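Local coordinates for hydroalkoxylation enzyme phnH (Penicillium herquei, PDB 6JJT), which catalyses the enantioselective hydroalkoxylation that closes a prenylated phenalenone precursor to (2'R)-atrovenetin in herqueinone biosynthesis, working as a homotetramer, at residues D[28-33]-D[143-148]; D[107-112]-D[131-136]. One frame throughout, in Å; residues are numbered along the deposited sequence.

Contact 1: D[28-33]-D[143-148]; sequences FLFSAN and LEYWQI
Residues 28-33 pair antiparallel with residues 143-148, and this seam between the first and last strands closes the eight-stranded barrel. A classic beta bulge interrupts the ladder: two residues, L29 and F30, stand opposite the single residue Y145, whose carbonyl O accepts a short bond from L29 N (2.8 Å) and a longer one from F30 N (3.3 Å). Beyond it the ladder is regular, with Y145 N bonded to F30 O and A32 and L143 exchanging two bonds. On the face carrying F30, A32, L143 and Y145, probably the inner one, since Y145 packs on V113 two strands away, the rings of F30 and Y145 form an offset stack, planes 5° apart and centroids 4.3 Å apart. F30 CG lies between its backbone N and carbonyl carbon (chi1 73°), which swings CZ to 3.5 Å from Y145 CD1, over the tyrosine face; the small methyl of A32 sits at the edge of the Y145 ring. F28 meets W146 differently: its ring edge points at the indole face, planes 74° apart, while its CB makes a CH-pi contact 4.0 Å from the centroid of the six-membered ring. P21 of the second subunit packs on F28. The chemistry thus joins five backbone bonds to two aromatic pairs, and the one carbonyl of Y145 takes both N-H groups of the bulge.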
ATOM      1  N   PHE D  28       6.704  -6.108 -26.775  1.00 18.46           N
ATOM      2  CA  PHE D  28       7.333  -4.867 -26.335  1.00 17.10           C
ATOM      3  C   PHE D  28       6.281  -3.781 -26.174  1.00 17.68           C
ATOM      4  O   PHE D  28       5.377  -3.597 -26.984  1.00 17.82           O
ATOM      5  CB  PHE D  28       8.396  -4.428 -27.355  1.00 17.40           C
ATOM      6  CG  PHE D  28       9.062  -3.138 -26.935  1.00 19.27           C
ATOM      7  CD1 PHE D  28       9.818  -3.047 -25.771  1.00 18.91           C
ATOM      8  CD2 PHE D  28       8.852  -1.986 -27.673  1.00 20.85           C
ATOM      9  CE1 PHE D  28      10.412  -1.847 -25.404  1.00 20.14           C
ATOM     10  CE2 PHE D  28       9.412  -0.773 -27.286  1.00 21.99           C
ATOM     11  CZ  PHE D  28      10.181  -0.705 -26.144  1.00 19.88           C
ATOM     12  N   LEU D  29       6.305  -3.117 -24.999  1.00 15.82           N
ATOM     13  CA  LEU D  29       5.268  -2.144 -24.688  1.00 14.91           C
ATOM     14  C   LEU D  29       5.788  -0.706 -24.750  1.00 15.32           C
ATOM     15  O   LEU D  29       5.110   0.110 -25.364  1.00 15.40           O
ATOM     16  CB  LEU D  29       4.689  -2.439 -23.290  1.00 15.59           C
ATOM     17  CG  LEU D  29       3.470  -1.620 -22.862  1.00 14.00           C
ATOM     18  CD1 LEU D  29       2.267  -1.797 -23.771  1.00 15.73           C
ATOM     19  CD2 LEU D  29       3.112  -1.882 -21.394  1.00 14.56           C
ATOM     20  N   PHE D  30       6.882  -0.393 -24.027  1.00 14.10           N
ATOM     21  CA  PHE D  30       7.363   0.993 -23.988  1.00 15.48           C
ATOM     22  C   PHE D  30       8.731   1.011 -23.370  1.00 13.86           C
ATOM     23  O   PHE D  30       9.111   0.078 -22.683  1.00 14.80           O
ATOM     24  CB  PHE D  30       6.448   1.976 -23.219  1.00 16.74           C
ATOM     25  CG  PHE D  30       6.418   1.882 -21.701  1.00 17.13           C
ATOM     26  CD1 PHE D  30       5.794   0.808 -21.053  1.00 19.31           C
ATOM     27  CD2 PHE D  30       6.961   2.905 -20.922  1.00 17.65           C
ATOM     28  CE1 PHE D  30       5.745   0.760 -19.658  1.00 18.68           C
ATOM     29  CE2 PHE D  30       6.870   2.875 -19.529  1.00 17.88           C
ATOM     30  CZ  PHE D  30       6.270   1.790 -18.891  1.00 16.73           C
ATOM     31  N   SER D  31       9.465   2.123 -23.601  1.00 17.18           N
ATOM     32  CA  SER D  31      10.669   2.411 -22.860  1.00 16.64           C
ATOM     33  C   SER D  31      10.448   3.700 -22.068  1.00 15.57           C
ATOM     34  O   SER D  31       9.616   4.544 -22.395  1.00 15.34           O
ATOM     35  CB  SER D  31      11.849   2.567 -23.787  1.00 20.11           C
ATOM     36  OG  SER D  31      11.596   3.703 -24.590  1.00 19.55           O
ATOM     37  N   ALA D  32      11.262   3.822 -21.022  1.00 15.63           N
ATOM     38  CA  ALA D  32      11.244   5.006 -20.185  1.00 16.86           C
ATOM     39  C   ALA D  32      12.691   5.402 -19.946  1.00 17.74           C
ATOM     40  O   ALA D  32      13.532   4.552 -19.622  1.00 18.35           O
ATOM     41  CB  ALA D  32      10.548   4.735 -18.862  1.00 17.15           C
ATOM     42  N   ASN D  33      12.979   6.694 -20.163  1.00 18.66           N
ATOM     43  CA  ASN D  33      14.291   7.242 -19.904  1.00 18.62           C
ATOM     44  C   ASN D  33      14.094   8.327 -18.844  1.00 19.42           C
ATOM     45  O   ASN D  33      13.587   9.411 -19.169  1.00 17.65           O
ATOM     46  CB  ASN D  33      14.880   7.829 -21.183  1.00 21.41           C
ATOM     47  CG  ASN D  33      16.363   8.107 -21.102  1.00 24.67           C
ATOM     48  OD1 ASN D  33      17.026   7.768 -20.121  1.00 26.34           O
ATOM     49  ND2 ASN D  33      16.907   8.671 -22.174  1.00 28.22           N
ATOM     50  N   LEU D 143      14.873   2.020 -19.127  1.00 15.25           N
ATOM     51  CA  LEU D 143      14.274   0.695 -19.016  1.00 14.95           C
ATOM     52  C   LEU D 143      13.379   0.388 -20.192  1.00 15.17           C
ATOM     53  O   LEU D 143      12.767   1.252 -20.791  1.00 14.71           O
ATOM     54  CB  LEU D 143      13.445   0.586 -17.728  1.00 15.97           C
ATOM     55  CG  LEU D 143      14.217   0.801 -16.426  1.00 20.62           C
ATOM     56  CD1 LEU D 143      14.062   2.246 -15.926  1.00 21.90           C
ATOM     57  CD2 LEU D 143      13.668  -0.182 -15.385  1.00 21.99           C
ATOM     58  N   GLU D 144      13.345  -0.898 -20.517  1.00 14.27           N
ATOM     59  CA  GLU D 144      12.452  -1.412 -21.529  1.00 14.67           C
ATOM     60  C   GLU D 144      11.410  -2.311 -20.864  1.00 12.47           C
ATOM     61  O   GLU D 144      11.817  -3.169 -20.078  1.00 14.70           O
ATOM     62  CB  GLU D 144      13.255  -2.227 -22.562  1.00 15.92           C
ATOM     63  CG  GLU D 144      14.029  -1.326 -23.505  1.00 19.68           C
ATOM     64  CD  GLU D 144      15.097  -2.045 -24.306  1.00 22.32           C
ATOM     65  OE1 GLU D 144      15.392  -3.199 -24.018  1.00 22.94           O
ATOM     66  OE2 GLU D 144      15.624  -1.411 -25.220  1.00 27.62           O
ATOM     67  N   TYR D 145      10.191  -2.156 -21.301  1.00 13.16           N
ATOM     68  CA  TYR D 145       9.063  -2.862 -20.687  1.00 14.22           C
ATOM     69  C   TYR D 145       8.271  -3.671 -21.702  1.00 15.95           C
ATOM     70  O   TYR D 145       8.045  -3.225 -22.837  1.00 15.71           O
ATOM     71  CB  TYR D 145       8.111  -1.860 -20.025  1.00 15.34           C
ATOM     72  CG  TYR D 145       8.672  -1.034 -18.897  1.00 15.32           C
ATOM     73  CD1 TYR D 145       9.300   0.163 -19.185  1.00 15.67           C
ATOM     74  CD2 TYR D 145       8.553  -1.420 -17.557  1.00 15.66           C
ATOM     75  CE1 TYR D 145       9.815   0.969 -18.175  1.00 16.15           C
ATOM     76  CE2 TYR D 145       9.067  -0.615 -16.538  1.00 16.56           C
ATOM     77  CZ  TYR D 145       9.702   0.571 -16.856  1.00 16.62           C
ATOM     78  OH  TYR D 145      10.171   1.421 -15.875  1.00 19.77           O
ATOM     79  N   TRP D 146       7.730  -4.808 -21.223  1.00 14.67           N
ATOM     80  CA  TRP D 146       7.000  -5.805 -21.994  1.00 14.35           C
ATOM     81  C   TRP D 146       5.613  -6.013 -21.408  1.00 14.27           C
ATOM     82  O   TRP D 146       5.486  -6.159 -20.182  1.00 14.91           O
ATOM     83  CB  TRP D 146       7.790  -7.121 -21.967  1.00 15.72           C
ATOM     84  CG  TRP D 146       9.132  -6.937 -22.604  1.00 18.65           C
ATOM     85  CD1 TRP D 146      10.245  -6.400 -22.021  1.00 20.10           C
ATOM     86  CD2 TRP D 146       9.475  -7.214 -23.968  1.00 21.45           C
ATOM     87  NE1 TRP D 146      11.274  -6.348 -22.928  1.00 23.73           N
ATOM     88  CE2 TRP D 146      10.821  -6.819 -24.136  1.00 22.02           C
ATOM     89  CE3 TRP D 146       8.773  -7.769 -25.036  1.00 22.76           C
ATOM     90  CZ2 TRP D 146      11.497  -7.002 -25.346  1.00 22.55           C
ATOM     91  CZ3 TRP D 146       9.430  -7.923 -26.241  1.00 21.79           C
ATOM     92  CH2 TRP D 146      10.763  -7.535 -26.382  1.00 21.90           C
ATOM     93  N   GLN D 147       4.586  -6.137 -22.247  1.00 14.03           N
ATOM     94  CA  GLN D 147       3.255  -6.591 -21.887  1.00 13.86           C
ATOM     95  C   GLN D 147       3.273  -8.114 -21.770  1.00 16.17           C
ATOM     96  O   GLN D 147       3.785  -8.801 -22.667  1.00 16.85           O
ATOM     97  CB  GLN D 147       2.258  -6.175 -22.966  1.00 15.92           C
ATOM     98  CG  GLN D 147       0.806  -6.632 -22.839  1.00 20.12           C
ATOM     99  CD  GLN D 147      -0.077  -5.906 -23.832  1.00 18.24           C
ATOM    100  OE1 GLN D 147       0.422  -5.140 -24.649  1.00 25.43           O
ATOM    101  NE2 GLN D 147      -1.380  -6.135 -23.812  1.00 21.03           N
ATOM    102  N   ILE D 148       2.770  -8.640 -20.645  1.00 14.42           N
ATOM    103  CA  ILE D 148       2.761 -10.083 -20.401  1.00 14.95           C
ATOM    104  C   ILE D 148       1.317 -10.514 -20.409  1.00 17.85           C
ATOM    105  O   ILE D 148       0.561 -10.015 -19.597  1.00 15.89           O
ATOM    106  CB  ILE D 148       3.375 -10.452 -19.037  1.00 16.46           C
ATOM    107  CG1 ILE D 148       4.760  -9.854 -18.872  1.00 18.13           C
ATOM    108  CG2 ILE D 148       3.435 -11.970 -18.864  1.00 16.24           C
ATOM    109  CD1 ILE D 148       5.356 -10.105 -17.510  1.00 21.92           C
TER

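Contact 2: D[107-112]-D[131-136]; sequences AIPYVA and WGTPPN
W131 and Y110 lie side by side where strand 129-133 runs antiparallel to strand 110-116. A chi1 of -177° turns the indole away from its own backbone N and carries the six-membered ring alongside the tyrosine until W131 CZ2 is 3.4 Å from Y110 CD1. The ring planes differ by 26°, but the centroids are 5.7 Å apart, and the rings therefore touch without much overlap. Tryptophan suits the place because it joins a broad apolar ring to an N-H, and W131 NE1 hydrogen-bonds to T129 OG1 of the second subunit.

G132 follows, forming a hydrogen-bonded pair with V111: G132 N donates to V111 O over 2.7 Å, and V111 N donates to G132 O over 2.9 Å. Both donors lie in the carbonyl plane. Having no side chain, G132 lets the ring of Y145 come close to its CA.

At T133 the ladder gives way to a side-chain bond. With OG1 anti to the backbone N (chi1 -164°), the hydroxyl donates to P109 O at 2.8 Å, coming from above the carbonyl plane. That acceptor sits in a type VI turn: the peptide before P109 is cis, and Y110 N bonds to A107 O. Proline, the residue that most readily accepts a cis peptide, thus makes the turn between strands 99-107 and 110-116. The CD of P109 also rests over the centre of the Y110 ring.

P134 continues the contact with its CD 4.0 Å from P109 CB, one proline ring against another. The chain then leaves the pair: P135 packs on F142 and E144, and N136 OD1 accepts from N138 N. The modelled chain has no helix; strand 99-107 flanks the pair beyond 110-116, and strand 142-148 flanks it beyond 129-133.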
ATOM      1  N   ALA D 107      11.673  -6.056  -7.624  1.00 11.19           N
ATOM      2  CA  ALA D 107      12.824  -6.685  -7.012  1.00 12.53           C
ATOM      3  C   ALA D 107      14.000  -6.308  -7.892  1.00 12.05           C
ATOM      4  O   ALA D 107      14.248  -6.946  -8.928  1.00 12.43           O
ATOM      5  CB  ALA D 107      12.615  -8.200  -6.964  1.00 14.14           C
ATOM      6  N   ILE D 108      14.605  -5.157  -7.591  1.00 11.90           N
ATOM      7  CA  ILE D 108      15.510  -4.513  -8.534  1.00 12.74           C
ATOM      8  C   ILE D 108      16.563  -5.546  -8.947  1.00 13.08           C
ATOM      9  O   ILE D 108      17.125  -6.255  -8.116  1.00 14.58           O
ATOM     10  CB  ILE D 108      16.134  -3.277  -7.834  1.00 14.39           C
ATOM     11  CG1 ILE D 108      15.121  -2.143  -7.591  1.00 15.34           C
ATOM     12  CG2 ILE D 108      17.419  -2.731  -8.502  1.00 16.71           C
ATOM     13  CD1 ILE D 108      14.620  -1.474  -8.838  1.00 18.01           C
ATOM     14  N   PRO D 109      16.895  -5.622 -10.260  1.00 12.78           N
ATOM     15  CA  PRO D 109      16.480  -4.681 -11.293  1.00 12.77           C
ATOM     16  C   PRO D 109      15.244  -5.025 -12.103  1.00 12.23           C
ATOM     17  O   PRO D 109      15.040  -4.454 -13.165  1.00 13.85           O
ATOM     18  CB  PRO D 109      17.698  -4.746 -12.250  1.00 14.61           C
ATOM     19  CG  PRO D 109      18.118  -6.197 -12.197  1.00 15.62           C
ATOM     20  CD  PRO D 109      17.928  -6.560 -10.740  1.00 13.99           C
ATOM     21  N   TYR D 110      14.409  -5.947 -11.587  1.00 11.92           N
ATOM     22  CA  TYR D 110      13.215  -6.375 -12.295  1.00 11.22           C
ATOM     23  C   TYR D 110      11.974  -5.613 -11.791  1.00 10.60           C
ATOM     24  O   TYR D 110      11.707  -5.608 -10.554  1.00 11.46           O
ATOM     25  CB  TYR D 110      13.013  -7.868 -12.017  1.00 12.12           C
ATOM     26  CG  TYR D 110      14.261  -8.700 -12.281  1.00 13.09           C
ATOM     27  CD1 TYR D 110      15.058  -8.479 -13.424  1.00 14.37           C
ATOM     28  CD2 TYR D 110      14.688  -9.670 -11.391  1.00 14.83           C
ATOM     29  CE1 TYR D 110      16.215  -9.212 -13.664  1.00 16.38           C
ATOM     30  CE2 TYR D 110      15.851 -10.391 -11.610  1.00 16.25           C
ATOM     31  CZ  TYR D 110      16.601 -10.174 -12.750  1.00 17.01           C
ATOM     32  OH  TYR D 110      17.737 -10.928 -12.961  1.00 22.04           O
ATOM     33  N   VAL D 111      11.224  -5.043 -12.716  1.00 10.31           N
ATOM     34  CA  VAL D 111      10.170  -4.085 -12.392  1.00 10.47           C
ATOM     35  C   VAL D 111       8.843  -4.559 -12.945  1.00 11.04           C
ATOM     36  O   VAL D 111       8.687  -4.735 -14.148  1.00 12.29           O
ATOM     37  CB  VAL D 111      10.516  -2.689 -12.948  1.00 10.96           C
ATOM     38  CG1 VAL D 111       9.449  -1.669 -12.507  1.00 12.66           C
ATOM     39  CG2 VAL D 111      11.909  -2.258 -12.515  1.00 12.07           C
ATOM     40  N   ALA D 112       7.838  -4.695 -12.075  1.00  9.99           N
ATOM     41  CA  ALA D 112       6.488  -5.011 -12.520  1.00 10.11           C
ATOM     42  C   ALA D 112       5.680  -3.724 -12.568  1.00  9.62           C
ATOM     43  O   ALA D 112       5.878  -2.865 -11.676  1.00 10.72           O
ATOM     44  CB  ALA D 112       5.839  -5.964 -11.529  1.00 10.31           C
ATOM     45  N   TRP D 131       6.299  -5.611 -17.425  1.00 10.94           N
ATOM     46  CA  TRP D 131       7.513  -5.998 -16.740  1.00 11.19           C
ATOM     47  C   TRP D 131       8.675  -5.343 -17.473  1.00 11.69           C
ATOM     48  O   TRP D 131       8.662  -5.377 -18.721  1.00 13.75           O
ATOM     49  CB  TRP D 131       7.675  -7.524 -16.780  1.00 10.71           C
ATOM     50  CG  TRP D 131       8.865  -8.023 -16.048  1.00 11.64           C
ATOM     51  CD1 TRP D 131       8.902  -8.539 -14.778  1.00 11.04           C
ATOM     52  CD2 TRP D 131      10.229  -8.092 -16.503  1.00 11.64           C
ATOM     53  NE1 TRP D 131      10.154  -8.907 -14.420  1.00 10.48           N
ATOM     54  CE2 TRP D 131      10.998  -8.663 -15.466  1.00 12.02           C
ATOM     55  CE3 TRP D 131      10.888  -7.746 -17.699  1.00 13.35           C
ATOM     56  CZ2 TRP D 131      12.366  -8.854 -15.537  1.00 13.19           C
ATOM     57  CZ3 TRP D 131      12.251  -7.944 -17.775  1.00 14.21           C
ATOM     58  CH2 TRP D 131      12.972  -8.524 -16.732  1.00 14.19           C
ATOM     59  N   GLY D 132       9.629  -4.783 -16.729  1.00 12.31           N
ATOM     60  CA  GLY D 132      10.749  -4.112 -17.373  1.00 12.47           C
ATOM     61  C   GLY D 132      12.030  -4.268 -16.600  1.00 12.39           C
ATOM     62  O   GLY D 132      12.043  -4.672 -15.442  1.00 12.92           O
ATOM     63  N   THR D 133      13.149  -3.897 -17.261  1.00 12.61           N
ATOM     64  CA  THR D 133      14.447  -3.908 -16.628  1.00 14.28           C
ATOM     65  C   THR D 133      15.363  -3.035 -17.488  1.00 13.39           C
ATOM     66  O   THR D 133      15.029  -2.823 -18.653  1.00 14.76           O
ATOM     67  CB  THR D 133      14.962  -5.349 -16.505  1.00 13.11           C
ATOM     68  OG1 THR D 133      16.024  -5.396 -15.580  1.00 15.28           O
ATOM     69  CG2 THR D 133      15.449  -5.940 -17.832  1.00 17.28           C
ATOM     70  N   PRO D 134      16.467  -2.488 -16.950  1.00 14.61           N
ATOM     71  CA  PRO D 134      17.419  -1.712 -17.777  1.00 15.30           C
ATOM     72  C   PRO D 134      18.150  -2.677 -18.723  1.00 16.32           C
ATOM     73  O   PRO D 134      18.754  -3.622 -18.232  1.00 18.80           O
ATOM     74  CB  PRO D 134      18.361  -1.050 -16.776  1.00 15.67           C
ATOM     75  CG  PRO D 134      17.688  -1.237 -15.430  1.00 16.60           C
ATOM     76  CD  PRO D 134      16.912  -2.539 -15.547  1.00 14.84           C
ATOM     77  N   PRO D 135      18.137  -2.476 -20.075  1.00 17.16           N
ATOM     78  CA  PRO D 135      18.920  -3.326 -20.980  1.00 20.37           C
ATOM     79  C   PRO D 135      20.421  -3.215 -20.730  1.00 21.45           C
ATOM     80  O   PRO D 135      21.142  -4.166 -20.987  1.00 23.16           O
ATOM     81  CB  PRO D 135      18.508  -2.873 -22.392  1.00 18.79           C
ATOM     82  CG  PRO D 135      18.033  -1.446 -22.204  1.00 18.10           C
ATOM     83  CD  PRO D 135      17.324  -1.523 -20.848  1.00 16.36           C
ATOM     84  N   ASN D 136      20.862  -2.089 -20.162  1.00 21.21           N
ATOM     85  CA  ASN D 136      22.234  -1.876 -19.727  1.00 24.33           C
ATOM     86  C   ASN D 136      22.241  -1.486 -18.245  1.00 23.17           C
ATOM     87  O   ASN D 136      21.814  -0.394 -17.877  1.00 22.68           O
ATOM     88  CB  ASN D 136      22.859  -0.801 -20.620  1.00 24.96           C
ATOM     89  CG  ASN D 136      24.259  -0.416 -20.217  1.00 27.54           C
ATOM     90  OD1 ASN D 136      24.823  -0.994 -19.296  1.00 26.54           O
ATOM     91  ND2 ASN D 136      24.802   0.595 -20.871  1.00 33.90           N
TER

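Contact 2 is nested along the chain inside the long loop that contact 1 closes, and the two share one stretch of barrel wall, their centres about 10 Å apart. Strands 129-133 and 142-148 are neighbours in the sheet and probably hydrogen-bond directly: W146 N lies 2.7 Å from W131 O, and E144 N lies 3.2 Å from T133 O. Side chains meet there too, with E144 OE1 3.5 Å from P135 CB. L143 packs on V111, probably on the barrel's inner side. Both contacts also touch the second subunit, whose P21 and P24 reach this wall, consistent with the part of the N-terminal loop in the tetramer interface.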